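Long-range contacts in EF0056 (Enterococcus faecalis, PDB 6ORI), which is of unknown function but forms part of the N-terminal region of an immunoglobulin-like enterococcal surface protein linked to biofilms: residues Asp243-Lys248 against Pro337-Val342; Asp33-Pro38 against Ile184-Tyr189; Pro275-Ile280 against Ile307-Gly312; Gln281-Gln286 against Gly299-Asp304. All coordinates share one frame; numbering follows the deposited sequence. Where two conformers were deposited one is given.

Interaction 1: residues Asp243-Lys248 against Pro337-Val342; sequences DHKLTK and PRPIVV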
loop_
_atom_site.group_PDB
_atom_site.type_symbol
_atom_site.label_atom_id
_atom_site.label_comp_id
_atom_site.label_asym_id
_atom_site.label_seq_id
_atom_site.Cartn_x
_atom_site.Cartn_y
_atom_site.Cartn_z
ATOM N N ASP A 243 -6.768 -0.269 -4.100
ATOM C CA ASP A 243 -5.742 -0.698 -5.029
ATOM C C ASP A 243 -4.863 -1.718 -4.323
ATOM O O ASP A 243 -4.097 -1.371 -3.407
ATOM C CB ASP A 243 -4.935 0.492 -5.544
ATOM C CG ASP A 243 -5.682 1.277 -6.628
ATOM O OD1 ASP A 243 -6.736 0.804 -7.090
ATOM O OD2 ASP A 243 -5.209 2.353 -7.032
ATOM N N HIS A 244 -5.050 -2.976 -4.694
ATOM C CA HIS A 244 -4.272 -4.075 -4.156
ATOM C C HIS A 244 -3.066 -4.246 -5.057
ATOM O O HIS A 244 -3.190 -4.648 -6.212
ATOM C CB HIS A 244 -5.137 -5.339 -4.126
ATOM C CG HIS A 244 -4.424 -6.554 -3.615
ATOM N ND1 HIS A 244 -4.804 -7.835 -3.975
ATOM C CD2 HIS A 244 -3.407 -6.696 -2.734
ATOM C CE1 HIS A 244 -4.026 -8.703 -3.361
ATOM N NE2 HIS A 244 -3.158 -8.036 -2.614
ATOM N N LYS A 245 -1.892 -3.900 -4.538
ATOM C CA LYS A 245 -0.682 -3.927 -5.340
ATOM C C LYS A 245 0.254 -5.045 -4.890
ATOM O O LYS A 245 0.514 -5.207 -3.696
ATOM C CB LYS A 245 0.021 -2.567 -5.287
ATOM C CG LYS A 245 1.196 -2.456 -6.250
ATOM C CD LYS A 245 1.784 -1.043 -6.298
ATOM C CE LYS A 245 2.842 -0.925 -7.388
ATOM N NZ LYS A 245 3.373 0.458 -7.446
ATOM N N LEU A 246 0.719 -5.822 -5.857
ATOM C CA LEU A 246 1.593 -6.962 -5.632
ATOM C C LEU A 246 2.963 -6.677 -6.201
ATOM O O LEU A 246 3.098 -6.355 -7.391
ATOM C CB LEU A 246 1.013 -8.226 -6.275
ATOM C CG LEU A 246 -0.376 -8.594 -5.770
ATOM C CD1 LEU A 246 -0.884 -9.776 -6.545
ATOM C CD2 LEU A 246 -0.355 -8.919 -4.316
ATOM N N THR A 247 3.960 -6.746 -5.336
ATOM C CA THR A 247 5.364 -6.560 -5.685
ATOM C C THR A 247 5.946 -7.947 -5.909
ATOM O O THR A 247 5.907 -8.787 -4.994
ATOM C CB THR A 247 6.054 -5.886 -4.500
ATOM O OG1 THR A 247 5.439 -4.607 -4.246
ATOM C CG2 THR A 247 7.557 -5.752 -4.709
ATOM N N LYS A 248 6.487 -8.193 -7.088
ATOM C CA LYS A 248 7.041 -9.498 -7.387
ATOM C C LYS A 248 8.451 -9.695 -6.851
ATOM O O LYS A 248 9.181 -8.744 -6.601
ATOM C CB LYS A 248 7.070 -9.712 -8.894
ATOM C CG LYS A 248 5.699 -9.747 -9.543
ATOM C CD LYS A 248 5.828 -10.030 -11.058
ATOM C CE LYS A 248 4.496 -10.019 -11.754
ATOM N NZ LYS A 248 4.657 -10.443 -13.182
ATOM N N PRO A 337 8.962 -8.452 -14.495
ATOM C CA PRO A 337 9.104 -8.162 -13.075
ATOM C C PRO A 337 8.241 -7.017 -12.605
ATOM O O PRO A 337 8.306 -6.690 -11.421
ATOM C CB PRO A 337 10.595 -7.807 -12.950
ATOM C CG PRO A 337 10.961 -7.260 -14.266
ATOM C CD PRO A 337 10.166 -8.075 -15.260
ATOM N N ARG A 338 7.491 -6.391 -13.501
ATOM C CA ARG A 338 6.653 -5.266 -13.118
ATOM C C ARG A 338 5.560 -5.700 -12.141
ATOM O O ARG A 338 5.096 -6.848 -12.165
ATOM C CB ARG A 338 6.021 -4.601 -14.336
ATOM C CG ARG A 338 6.997 -3.796 -15.155
ATOM C CD ARG A 338 6.396 -3.207 -16.434
ATOM N NE ARG A 338 6.083 -4.243 -17.420
ATOM C CZ ARG A 338 4.884 -4.758 -17.655
ATOM N NH1 ARG A 338 3.810 -4.335 -16.996
ATOM N NH2 ARG A 338 4.763 -5.713 -18.565
ATOM N N PRO A 339 5.116 -4.777 -11.291
ATOM C CA PRO A 339 4.095 -5.112 -10.291
ATOM C C PRO A 339 2.712 -5.215 -10.899
ATOM O O PRO A 339 2.463 -4.862 -12.057
ATOM C CB PRO A 339 4.141 -3.928 -9.324
ATOM C CG PRO A 339 4.657 -2.804 -10.157
ATOM C CD PRO A 339 5.635 -3.413 -11.125
ATOM N N ILE A 340 1.816 -5.727 -10.078
ATOM C CA ILE A 340 0.424 -5.948 -10.433
ATOM C C ILE A 340 -0.454 -5.070 -9.564
ATOM O O ILE A 340 -0.215 -4.944 -8.366
ATOM C CB ILE A 340 0.064 -7.415 -10.180
ATOM C CG1 ILE A 340 0.905 -8.327 -11.084
ATOM C CG2 ILE A 340 -1.440 -7.640 -10.321
ATOM C CD1 ILE A 340 0.905 -9.774 -10.693
ATOM N N VAL A 341 -1.482 -4.478 -10.147
ATOM C CA VAL A 341 -2.492 -3.736 -9.402
ATOM C C VAL A 341 -3.854 -4.319 -9.738
ATOM O O VAL A 341 -4.207 -4.393 -10.923
ATOM C CB VAL A 341 -2.464 -2.228 -9.718
ATOM C CG1 VAL A 341 -3.582 -1.500 -9.006
ATOM C CG2 VAL A 341 -1.138 -1.625 -9.312
ATOM N N VAL A 342 -4.571 -4.740 -8.703
ATOM C CA VAL A 342 -5.959 -5.210 -8.786
ATOM C C VAL A 342 -6.768 -4.127 -8.122
ATOM O O VAL A 342 -6.493 -3.766 -6.988
ATOM C CB VAL A 342 -6.123 -6.552 -8.042
ATOM C CG1 VAL A 342 -7.567 -7.039 -8.100
ATOM C CG2 VAL A 342 -5.173 -7.606 -8.636
HETATM O O HOH W 1 6.800 -6.288 -9.095
#
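Two neighbouring antiparallel strands of a five-stranded sheet meet here, with H244 opposite V342 and L246 opposite I340 as hydrogen-bonded pairs and K245 opposite V341 as the non-hydrogen-bonded pair between them. H244 N reaches V342 O at 2.8 Å, and V342 N returns to H244 O. One pair further on come L246 N to I340 O (2.8 Å) and I340 N to L246 O (3.0 Å). Between these bonded pairs K245 CA makes a CA-H...O contact with I340 O.

The side chains sort onto two faces. H244, L246, I340 and V342 share one, where L246 CB rests against I340 CB at 4.1 Å and L246 CG sits over the rim of the H244 imidazole; that ring turns its NE2 to T392 O. K245 and V341 take the other face. K245 runs fully extended, CG anti to the backbone N (chi1 -172°), which lays its CG beside V341 CG2 and its CE alongside the P339 ring, 3.8 Å from P339 CB. Its ammonium goes on to S32 O, beside strand 31-38 of the ten-stranded sheet, and to Y292 OH.

Before I340 the second segment is loop, and here water 1 links the two backbones, accepting from K248 N and donating to P337 O at 2.8 Å each. The extended K248 chain passes close to R338 O, with CE at 3.3 Å, and crosses I340 at about a right angle; its NZ is held by the carbonyls of S336, F332 and F252. Such alternation of paired backbone bonds and two-faced side chains is that of a regular antiparallel sheet, consistent with the immunoglobulin-like character of the protein.

Interaction 2: residues Asp33-Pro38 against Ile184-Tyr189; sequences DLQFNP and IESTGY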
loop_
_atom_site.group_PDB
_atom_site.type_symbol
_atom_site.label_atom_id
_atom_site.label_comp_id
_atom_site.label_asym_id
_atom_site.label_seq_id
_atom_site.Cartn_x
_atom_site.Cartn_y
_atom_site.Cartn_z
ATOM N N ASP A 33 7.451 1.013 -8.629
ATOM C CA ASP A 33 7.123 0.532 -7.291
ATOM C C ASP A 33 8.010 1.166 -6.245
ATOM O O ASP A 33 9.192 1.419 -6.469
ATOM C CB ASP A 33 7.264 -0.988 -7.232
ATOM C CG ASP A 33 6.370 -1.644 -6.193
ATOM O OD1 ASP A 33 5.521 -0.982 -5.545
ATOM O OD2 ASP A 33 6.456 -2.895 -6.088
ATOM N N LEU A 34 7.386 1.435 -5.101
ATOM C CA LEU A 34 8.085 1.890 -3.907
ATOM C C LEU A 34 7.240 1.454 -2.734
ATOM O O LEU A 34 6.058 1.785 -2.658
ATOM C CB LEU A 34 8.248 3.406 -3.952
ATOM C CG LEU A 34 9.035 4.048 -2.819
ATOM C CD1 LEU A 34 10.471 3.559 -2.802
ATOM C CD2 LEU A 34 8.972 5.564 -2.945
ATOM N N GLN A 35 7.809 0.650 -1.840
ATOM C CA GLN A 35 7.072 0.113 -0.707
ATOM C C GLN A 35 7.896 0.180 0.558
ATOM O O GLN A 35 9.118 0.034 0.519
ATOM C CB GLN A 35 6.712 -1.346 -0.937
ATOM C CG GLN A 35 5.911 -1.636 -2.169
ATOM C CD GLN A 35 4.500 -1.160 -2.081
ATOM O OE1 GLN A 35 3.935 -0.996 -1.000
ATOM N NE2 GLN A 35 3.919 -0.913 -3.222
ATOM N N PHE A 36 7.203 0.392 1.680
ATOM C CA PHE A 36 7.763 0.364 3.028
ATOM C C PHE A 36 7.152 -0.809 3.752
ATOM O O PHE A 36 5.933 -0.894 3.883
ATOM C CB PHE A 36 7.426 1.673 3.745
ATOM C CG PHE A 36 7.886 1.761 5.172
ATOM C CD1 PHE A 36 9.221 1.972 5.495
ATOM C CD2 PHE A 36 6.976 1.658 6.192
ATOM C CE1 PHE A 36 9.613 2.067 6.818
ATOM C CE2 PHE A 36 7.389 1.764 7.509
ATOM C CZ PHE A 36 8.692 1.961 7.804
ATOM N N ASN A 37 8.005 -1.730 4.205
ATOM C CA ASN A 37 7.525 -2.975 4.794
ATOM C C ASN A 37 8.107 -3.165 6.198
ATOM O O ASN A 37 9.161 -3.772 6.365
ATOM C CB ASN A 37 7.881 -4.174 3.926
ATOM C CG ASN A 37 7.324 -5.472 4.499
ATOM O OD1 ASN A 37 6.390 -5.454 5.288
ATOM N ND2 ASN A 37 7.923 -6.578 4.126
ATOM N N PRO A 38 7.399 -2.651 7.209
ATOM C CA PRO A 38 7.831 -2.797 8.603
ATOM C C PRO A 38 7.334 -4.094 9.224
ATOM O O PRO A 38 6.243 -4.598 8.856
ATOM C CB PRO A 38 7.144 -1.603 9.287
ATOM C CG PRO A 38 5.846 -1.466 8.550
ATOM C CD PRO A 38 6.154 -1.864 7.106
ATOM N N ILE A 184 3.590 6.497 -7.375
ATOM C CA ILE A 184 4.752 5.990 -6.642
ATOM C C ILE A 184 4.644 6.523 -5.218
ATOM O O ILE A 184 5.460 7.327 -4.744
ATOM C CB ILE A 184 6.066 6.387 -7.321
ATOM C CG1 ILE A 184 6.003 6.059 -8.818
ATOM C CG2 ILE A 184 7.251 5.658 -6.685
ATOM C CD1 ILE A 184 5.740 4.591 -9.145
ATOM N N GLU A 185 3.546 6.117 -4.592
ATOM C CA GLU A 185 3.274 6.421 -3.211
ATOM C C GLU A 185 2.452 5.303 -2.593
ATOM O O GLU A 185 1.584 4.701 -3.250
ATOM C CB GLU A 185 2.551 7.748 -3.047
ATOM C CG GLU A 185 1.168 7.845 -3.568
ATOM C CD GLU A 185 0.526 9.142 -3.135
ATOM O OE1 GLU A 185 0.195 9.285 -1.931
ATOM O OE2 GLU A 185 0.371 10.030 -3.993
ATOM N N SER A 186 2.710 5.029 -1.332
ATOM C CA SER A 186 1.993 4.003 -0.618
ATOM C C SER A 186 1.768 4.465 0.795
ATOM O O SER A 186 2.700 4.915 1.456
ATOM C CB SER A 186 2.806 2.733 -0.653
ATOM O OG SER A 186 2.090 1.686 -0.031
ATOM N N THR A 187 0.521 4.362 1.258
ATOM C CA THR A 187 0.116 4.744 2.612
ATOM C C THR A 187 -0.492 3.534 3.298
ATOM O O THR A 187 -1.479 2.970 2.774
ATOM C CB THR A 187 -0.908 5.885 2.587
ATOM O OG1 THR A 187 -0.328 7.051 1.996
ATOM C CG2 THR A 187 -1.400 6.234 4.003
ATOM N N GLY A 188 0.078 3.144 4.445
ATOM C CA GLY A 188 -0.357 1.967 5.180
ATOM C C GLY A 188 -0.336 2.227 6.671
ATOM O O GLY A 188 -0.240 3.373 7.078
ATOM N N TYR A 189 -0.477 1.167 7.454
ATOM C CA TYR A 189 -0.458 1.279 8.898
ATOM C C TYR A 189 0.343 0.191 9.546
ATOM O O TYR A 189 0.479 -0.900 9.010
ATOM C CB TYR A 189 -1.869 1.373 9.506
ATOM C CG TYR A 189 -2.696 0.109 9.379
ATOM C CD1 TYR A 189 -3.389 -0.188 8.209
ATOM C CD2 TYR A 189 -2.773 -0.795 10.418
ATOM C CE1 TYR A 189 -4.134 -1.350 8.100
ATOM C CE2 TYR A 189 -3.513 -1.954 10.319
ATOM C CZ TYR A 189 -4.189 -2.220 9.162
ATOM O OH TYR A 189 -4.923 -3.393 9.073
HETATM O O HOH W 2 4.255 0.301 1.276
#
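I184 and L34 bury more surface in this contact than any other residues, and they meet at about a right angle. I184 CG2 presses on L34 CB at 3.7 Å. The I184 CG1 branch, beside its own backbone N (chi1 -49°), carries CD1 to 4.0 Å from D33 N. L34 also packs on V55 of strand 50-59 and I184 on L171 of strand 166-173.

The backbones run in roughly the same direction, 25° apart, but their axes come no nearer than 6.2 Å, and each strand pairs elsewhere: 31-38 with 50-59, 184-189 with 166-173. All four belong to one ten-stranded antiparallel sheet, in which these two are not neighbours, so the contact joins them through side chains and water.

S186 is the third main player. Its CB lies 3.9 Å from L34 O, and its OG shares water 2 with Q35. That water donates to Q35 OE1 at 2.6 Å and accepts from F36 N; a weak bond from S215 of strand 211-221 also reaches OE1. Q35 folds back at chi2 (-71°), and NE2 bonds to D33 OD1 at 2.8 Å, in the amide plane and on the syn lone pair, which fixes the amide's rotation. D33 OD2 takes the hydroxyl of T247.

Interaction 3: residues Pro275-Ile280 against Ile307-Gly312; sequences PYVSGI and IERREG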
loop_
_atom_site.group_PDB
_atom_site.type_symbol
_atom_site.label_atom_id
_atom_site.label_comp_id
_atom_site.label_asym_id
_atom_site.label_seq_id
_atom_site.Cartn_x
_atom_site.Cartn_y
_atom_site.Cartn_z
ATOM N N PRO A 275 -23.165 -2.260 4.751
ATOM C CA PRO A 275 -24.498 -1.796 4.343
ATOM C C PRO A 275 -24.502 -0.502 3.532
ATOM O O PRO A 275 -25.534 -0.142 2.957
ATOM C CB PRO A 275 -25.217 -1.538 5.671
ATOM C CG PRO A 275 -24.385 -2.109 6.710
ATOM C CD PRO A 275 -22.987 -2.247 6.210
ATOM N N TYR A 276 -23.367 0.184 3.501
ATOM C CA TYR A 276 -23.233 1.432 2.748
ATOM C C TYR A 276 -22.521 1.259 1.406
ATOM O O TYR A 276 -22.210 2.244 0.721
ATOM C CB TYR A 276 -22.485 2.455 3.584
ATOM C CG TYR A 276 -23.231 2.842 4.831
ATOM C CD1 TYR A 276 -24.363 3.635 4.755
ATOM C CD2 TYR A 276 -22.835 2.376 6.070
ATOM C CE1 TYR A 276 -25.060 3.991 5.897
ATOM C CE2 TYR A 276 -23.524 2.732 7.219
ATOM C CZ TYR A 276 -24.635 3.533 7.120
ATOM O OH TYR A 276 -25.332 3.885 8.259
ATOM N N VAL A 277 -22.253 0.017 1.043
ATOM C CA VAL A 277 -21.661 -0.278 -0.259
ATOM C C VAL A 277 -22.709 -0.978 -1.093
ATOM O O VAL A 277 -23.360 -1.914 -0.609
ATOM C CB VAL A 277 -20.409 -1.141 -0.112
ATOM C CG1 VAL A 277 -19.919 -1.607 -1.475
ATOM C CG2 VAL A 277 -19.314 -0.351 0.576
ATOM N N SER A 278 -22.915 -0.510 -2.324
ATOM C CA SER A 278 -23.840 -1.150 -3.253
ATOM C C SER A 278 -23.002 -1.946 -4.253
ATOM O O SER A 278 -22.424 -2.976 -3.892
ATOM C CB SER A 278 -24.757 -0.121 -3.928
ATOM O OG SER A 278 -24.042 0.832 -4.693
ATOM N N GLY A 279 -22.868 -1.446 -5.473
ATOM C CA GLY A 279 -22.069 -2.126 -6.466
ATOM C C GLY A 279 -20.604 -2.185 -6.071
ATOM O O GLY A 279 -20.051 -1.280 -5.443
ATOM N N ILE A 280 -19.972 -3.269 -6.492
ATOM C CA ILE A 280 -18.542 -3.472 -6.304
ATOM C C ILE A 280 -18.004 -3.906 -7.649
ATOM O O ILE A 280 -18.387 -4.963 -8.161
ATOM C CB ILE A 280 -18.228 -4.531 -5.239
ATOM C CG1 ILE A 280 -18.913 -4.152 -3.933
ATOM C CG2 ILE A 280 -16.718 -4.662 -5.054
ATOM C CD1 ILE A 280 -18.938 -5.244 -2.915
ATOM N N ILE A 307 -20.120 -9.302 -2.045
ATOM C CA ILE A 307 -19.566 -9.532 -0.716
ATOM C C ILE A 307 -20.632 -10.190 0.120
ATOM O O ILE A 307 -21.812 -10.159 -0.219
ATOM C CB ILE A 307 -19.101 -8.255 0.005
ATOM C CG1 ILE A 307 -20.212 -7.208 0.026
ATOM C CG2 ILE A 307 -17.775 -7.761 -0.583
ATOM C CD1 ILE A 307 -19.861 -6.012 0.889
ATOM N N GLU A 308 -20.188 -10.795 1.206
ATOM C CA GLU A 308 -21.056 -11.498 2.137
ATOM C C GLU A 308 -21.756 -10.458 2.995
ATOM O O GLU A 308 -21.108 -9.657 3.679
ATOM C CB GLU A 308 -20.214 -12.413 3.011
ATOM C CG GLU A 308 -21.025 -13.139 4.102
ATOM C CD GLU A 308 -22.163 -13.936 3.515
ATOM O OE1 GLU A 308 -21.875 -14.906 2.789
ATOM O OE2 GLU A 308 -23.346 -13.594 3.748
ATOM N N ARG A 309 -23.080 -10.460 2.936
ATOM C CA ARG A 309 -23.907 -9.455 3.599
ATOM C C ARG A 309 -24.831 -10.013 4.678
ATOM O O ARG A 309 -25.567 -9.255 5.314
ATOM C CB ARG A 309 -24.733 -8.718 2.556
ATOM C CG ARG A 309 -23.905 -7.877 1.595
ATOM C CD ARG A 309 -24.816 -7.270 0.556
ATOM N NE ARG A 309 -24.117 -6.531 -0.490
ATOM C CZ ARG A 309 -23.684 -5.282 -0.357
ATOM N NH1 ARG A 309 -23.806 -4.626 0.780
ATOM N NH2 ARG A 309 -23.101 -4.688 -1.375
ATOM N N ARG A 310 -24.815 -11.316 4.898
ATOM C CA ARG A 310 -25.671 -11.882 5.938
ATOM C C ARG A 310 -25.112 -11.584 7.318
ATOM O O ARG A 310 -24.013 -12.011 7.665
ATOM C CB ARG A 310 -25.845 -13.392 5.744
ATOM C CG ARG A 310 -26.629 -13.735 4.506
ATOM C CD ARG A 310 -26.588 -15.208 4.173
ATOM N NE ARG A 310 -25.257 -15.636 3.726
ATOM C CZ ARG A 310 -24.965 -16.862 3.310
ATOM N NH1 ARG A 310 -25.893 -17.805 3.333
ATOM N NH2 ARG A 310 -23.742 -17.169 2.899
ATOM N N GLU A 311 -25.878 -10.850 8.124
ATOM C CA GLU A 311 -25.431 -10.478 9.463
ATOM C C GLU A 311 -25.017 -11.700 10.249
ATOM O O GLU A 311 -25.754 -12.686 10.291
ATOM C CB GLU A 311 -26.538 -9.748 10.237
ATOM C CG GLU A 311 -26.857 -8.345 9.739
ATOM C CD GLU A 311 -27.858 -8.329 8.591
ATOM O OE1 GLU A 311 -28.241 -9.418 8.099
ATOM O OE2 GLU A 311 -28.265 -7.218 8.182
ATOM N N GLY A 312 -23.847 -11.644 10.866
ATOM C CA GLY A 312 -23.386 -12.726 11.709
ATOM C C GLY A 312 -22.557 -13.769 10.990
ATOM O O GLY A 312 -21.924 -14.599 11.636
#
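R309 reaches across to the carbonyl of V277 and grips it with both terminal nitrogens. The NH2 bond to V277 O is 2.9 Å long and bent, with an angle of 141° at the hydrogen, and NH2 stands well above the carbonyl plane instead of on a lone pair. NH1 adds a weak bond to the same oxygen at 3.1 Å and another weak one to V274 O, just before the segment. V277 O lies off the end of the guanidinium, near its plane, so one acceptor is shared by the two amino groups. S278 O also comes close to NH2, but at a poor angle for bonding.

Next to this polar grip is a small apolar one. I280 and I307 cross at about a right angle, and I280 CD1 lies against two arms of I307, 3.6 Å from I307 CG2 and 3.8 Å from I307 CG1. I307 has its CG1 wedged between backbone N and carbonyl carbon (chi1 52°), and this sets CG1 against one face of the R309 guanidinium, offset toward its rim.

What brings R309 here is a side chain extended from CG to NE, enough to span from an irregular loop to the strand. Within the loop R310 holds the E308 carboxylate side-on in a salt bridge, NE to E308 OE2 at 2.8 Å and NH2 to E308 OE1 at 2.9 Å, which would be expected to limit its freedom.

Further out, V277 and I280 rest on L346 of strand 340-348, while V277 and I307 both touch I269 of strand 264-269. The loop between strands 300-304 and 318-322 is thus pinned against the start of strand 277-284.

Interaction 4: residues Gln281-Gln286 against Gly299-Asp304; sequences QMHMVQ and GKKVAD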
loop_
_atom_site.group_PDB
_atom_site.type_symbol
_atom_site.label_atom_id
_atom_site.label_comp_id
_atom_site.label_asym_id
_atom_site.label_seq_id
_atom_site.Cartn_x
_atom_site.Cartn_y
_atom_site.Cartn_z
ATOM N N GLN A 281 -17.148 -3.085 -8.242
ATOM C CA GLN A 281 -16.552 -3.381 -9.545
ATOM C C GLN A 281 -15.117 -3.811 -9.402
ATOM O O GLN A 281 -14.379 -3.259 -8.590
ATOM C CB GLN A 281 -16.572 -2.165 -10.485
ATOM C CG GLN A 281 -17.922 -1.476 -10.580
ATOM C CD GLN A 281 -17.981 -0.413 -11.661
ATOM O OE1 GLN A 281 -16.976 0.062 -12.190
ATOM N NE2 GLN A 281 -19.203 -0.034 -12.009
ATOM N N MET A 282 -14.704 -4.771 -10.215
ATOM C CA MET A 282 -13.302 -5.149 -10.330
ATOM C C MET A 282 -12.775 -4.522 -11.595
ATOM O O MET A 282 -13.404 -4.648 -12.679
ATOM C CB MET A 282 -13.170 -6.665 -10.428
ATOM C CG MET A 282 -11.761 -7.155 -10.246
ATOM S SD MET A 282 -11.758 -8.945 -10.344
ATOM C CE MET A 282 -10.056 -9.267 -9.917
ATOM N N HIS A 283 -11.659 -3.809 -11.488
ATOM C CA HIS A 283 -11.005 -3.243 -12.660
ATOM C C HIS A 283 -9.648 -3.866 -12.874
ATOM O O HIS A 283 -8.922 -4.134 -11.908
ATOM C CB HIS A 283 -10.808 -1.732 -12.512
ATOM C CG HIS A 283 -12.077 -0.933 -12.505
ATOM N ND1 HIS A 283 -12.093 0.442 -12.628
ATOM C CD2 HIS A 283 -13.370 -1.314 -12.404
ATOM C CE1 HIS A 283 -13.342 0.871 -12.586
ATOM N NE2 HIS A 283 -14.141 -0.175 -12.463
ATOM N N MET A 284 -9.297 -4.035 -14.135
ATOM C CA MET A 284 -7.967 -4.416 -14.545
ATOM C C MET A 284 -7.159 -3.153 -14.756
ATOM O O MET A 284 -7.631 -2.216 -15.410
ATOM C CB MET A 284 -8.042 -5.214 -15.839
ATOM C CG MET A 284 -6.680 -5.649 -16.336
ATOM S SD MET A 284 -6.706 -6.577 -17.877
ATOM C CE MET A 284 -7.261 -8.168 -17.292
ATOM N N VAL A 285 -5.944 -3.146 -14.207
ATOM C CA VAL A 285 -5.029 -2.008 -14.262
ATOM C C VAL A 285 -3.668 -2.516 -14.740
ATOM O O VAL A 285 -3.307 -3.650 -14.504
ATOM C CB VAL A 285 -4.901 -1.383 -12.851
ATOM C CG1 VAL A 285 -3.955 -0.188 -12.858
ATOM C CG2 VAL A 285 -6.272 -0.958 -12.305
ATOM N N GLN A 286 -2.899 -1.638 -15.369
ATOM C CA GLN A 286 -1.619 -2.023 -15.933
ATOM C C GLN A 286 -0.506 -1.121 -15.435
ATOM O O GLN A 286 -0.634 0.110 -15.437
ATOM C CB GLN A 286 -1.713 -1.960 -17.453
ATOM C CG GLN A 286 -3.123 -2.236 -17.939
ATOM C CD GLN A 286 -3.157 -3.028 -19.220
ATOM O OE1 GLN A 286 -2.425 -2.735 -20.165
ATOM N NE2 GLN A 286 -4.007 -4.048 -19.260
ATOM N N GLY A 299 -8.098 2.238 -16.089
ATOM C CA GLY A 299 -8.560 0.887 -15.831
ATOM C C GLY A 299 -9.633 0.470 -16.803
ATOM O O GLY A 299 -10.090 1.251 -17.631
ATOM N N LYS A 300 -10.038 -0.794 -16.693
ATOM C CA LYS A 300 -11.146 -1.344 -17.464
ATOM C C LYS A 300 -11.947 -2.239 -16.529
ATOM O O LYS A 300 -11.363 -3.033 -15.790
ATOM C CB LYS A 300 -10.602 -2.152 -18.646
ATOM C CG LYS A 300 -11.589 -3.010 -19.388
ATOM C CD LYS A 300 -11.002 -4.394 -19.659
ATOM C CE LYS A 300 -9.759 -4.330 -20.538
ATOM N NZ LYS A 300 -9.043 -5.631 -20.565
ATOM N N LYS A 301 -13.272 -2.139 -16.543
ATOM C CA LYS A 301 -14.083 -3.003 -15.690
ATOM C C LYS A 301 -14.100 -4.414 -16.245
ATOM O O LYS A 301 -14.352 -4.609 -17.439
ATOM C CB LYS A 301 -15.514 -2.488 -15.560
ATOM C CG LYS A 301 -16.370 -3.367 -14.678
ATOM C CD LYS A 301 -17.767 -2.778 -14.532
ATOM C CE LYS A 301 -18.664 -3.662 -13.728
ATOM N NZ LYS A 301 -19.493 -4.452 -14.659
ATOM N N VAL A 302 -13.788 -5.386 -15.391
ATOM C CA VAL A 302 -13.753 -6.773 -15.799
ATOM C C VAL A 302 -14.765 -7.648 -15.079
ATOM O O VAL A 302 -15.021 -8.763 -15.541
ATOM C CB VAL A 302 -12.349 -7.371 -15.657
ATOM C CG1 VAL A 302 -11.397 -6.707 -16.641
ATOM C CG2 VAL A 302 -11.825 -7.277 -14.229
ATOM N N ALA A 303 -15.346 -7.187 -13.984
ATOM C CA ALA A 303 -16.369 -7.974 -13.290
ATOM C C ALA A 303 -17.194 -7.174 -12.335
ATOM O O ALA A 303 -16.728 -6.178 -11.777
ATOM C CB ALA A 303 -15.735 -9.117 -12.525
ATOM N N ASP A 304 -18.422 -7.626 -12.137
ATOM C CA ASP A 304 -19.252 -7.264 -10.995
ATOM C C ASP A 304 -18.927 -8.241 -9.884
ATOM O O ASP A 304 -18.910 -9.446 -10.125
ATOM C CB ASP A 304 -20.727 -7.417 -11.358
ATOM C CG ASP A 304 -21.174 -6.438 -12.412
ATOM O OD1 ASP A 304 -20.939 -5.218 -12.242
ATOM O OD2 ASP A 304 -21.768 -6.898 -13.410
#
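M282 faces two residues at once: V302 and A303 both lie opposite it, a classic beta bulge in an otherwise regular antiparallel pair of strands. The backbone bonds record the shift. M282 N points almost straight at A303 O (2.9 Å, 178° at the hydrogen), whereas M282 O takes a firm bond from V302 N at 2.8 Å and a weak one from A303 N at 3.5 Å. Beyond the bulge, M284 and K300 form a regular hydrogen-bonded pair, M284 N to K300 O at 2.8 Å.

The apolar contacts gather round V302, whose two methyls divide the work: CG1 touches M284 CB at 3.8 Å and CG2 touches M282 CG at 4.0 Å. A303 CB meets M282 CB on the face they share with M284 and K300. K300 runs alongside M284 there, with NZ near the sulfur.

Polar side chains occupy the other face. H283 NE2 donates to Q281 OE1 at 2.9 Å, in the ring plane and on a lone pair of the amide oxygen, which fixes the ring's orientation; Q281 OE1 also accepts from S233 N. K301 crosses the Q281 chain at about a right angle, its CD 3.7 Å from Q281 CD, then bends at chi4 (-99°) to salt-bridge D304 OD1 from above the carboxylate plane.

Strand 300-304 is the outermost of its sheet within this chain. Strand 277-284 pairs on its other side with strand 340-348, and M282 and A303 both touch I321 of strand 318-322 in the facing sheet.

Interactions 1, 3 and 4 all reach the five-stranded sheet ordered 211-221, 239-248, 340-348, 277-284, 300-304. Interaction 1 joins its second and third strands and interaction 4 its last two, their centres 14 Å apart and touching where V342 packs on M282. Interactions 3 and 4 share strand 277-284, their centres 19 Å apart. Interaction 4 is nested within the loop closed by interaction 3, and both within that of interaction 1. Interaction 2 comes earlier in sequence, in the ten-stranded sheet, yet its centre is 12 Å from that of interaction 1: T247 meets D33, and K245 makes a long, weak ion pair with it, so side chains join the two sheets.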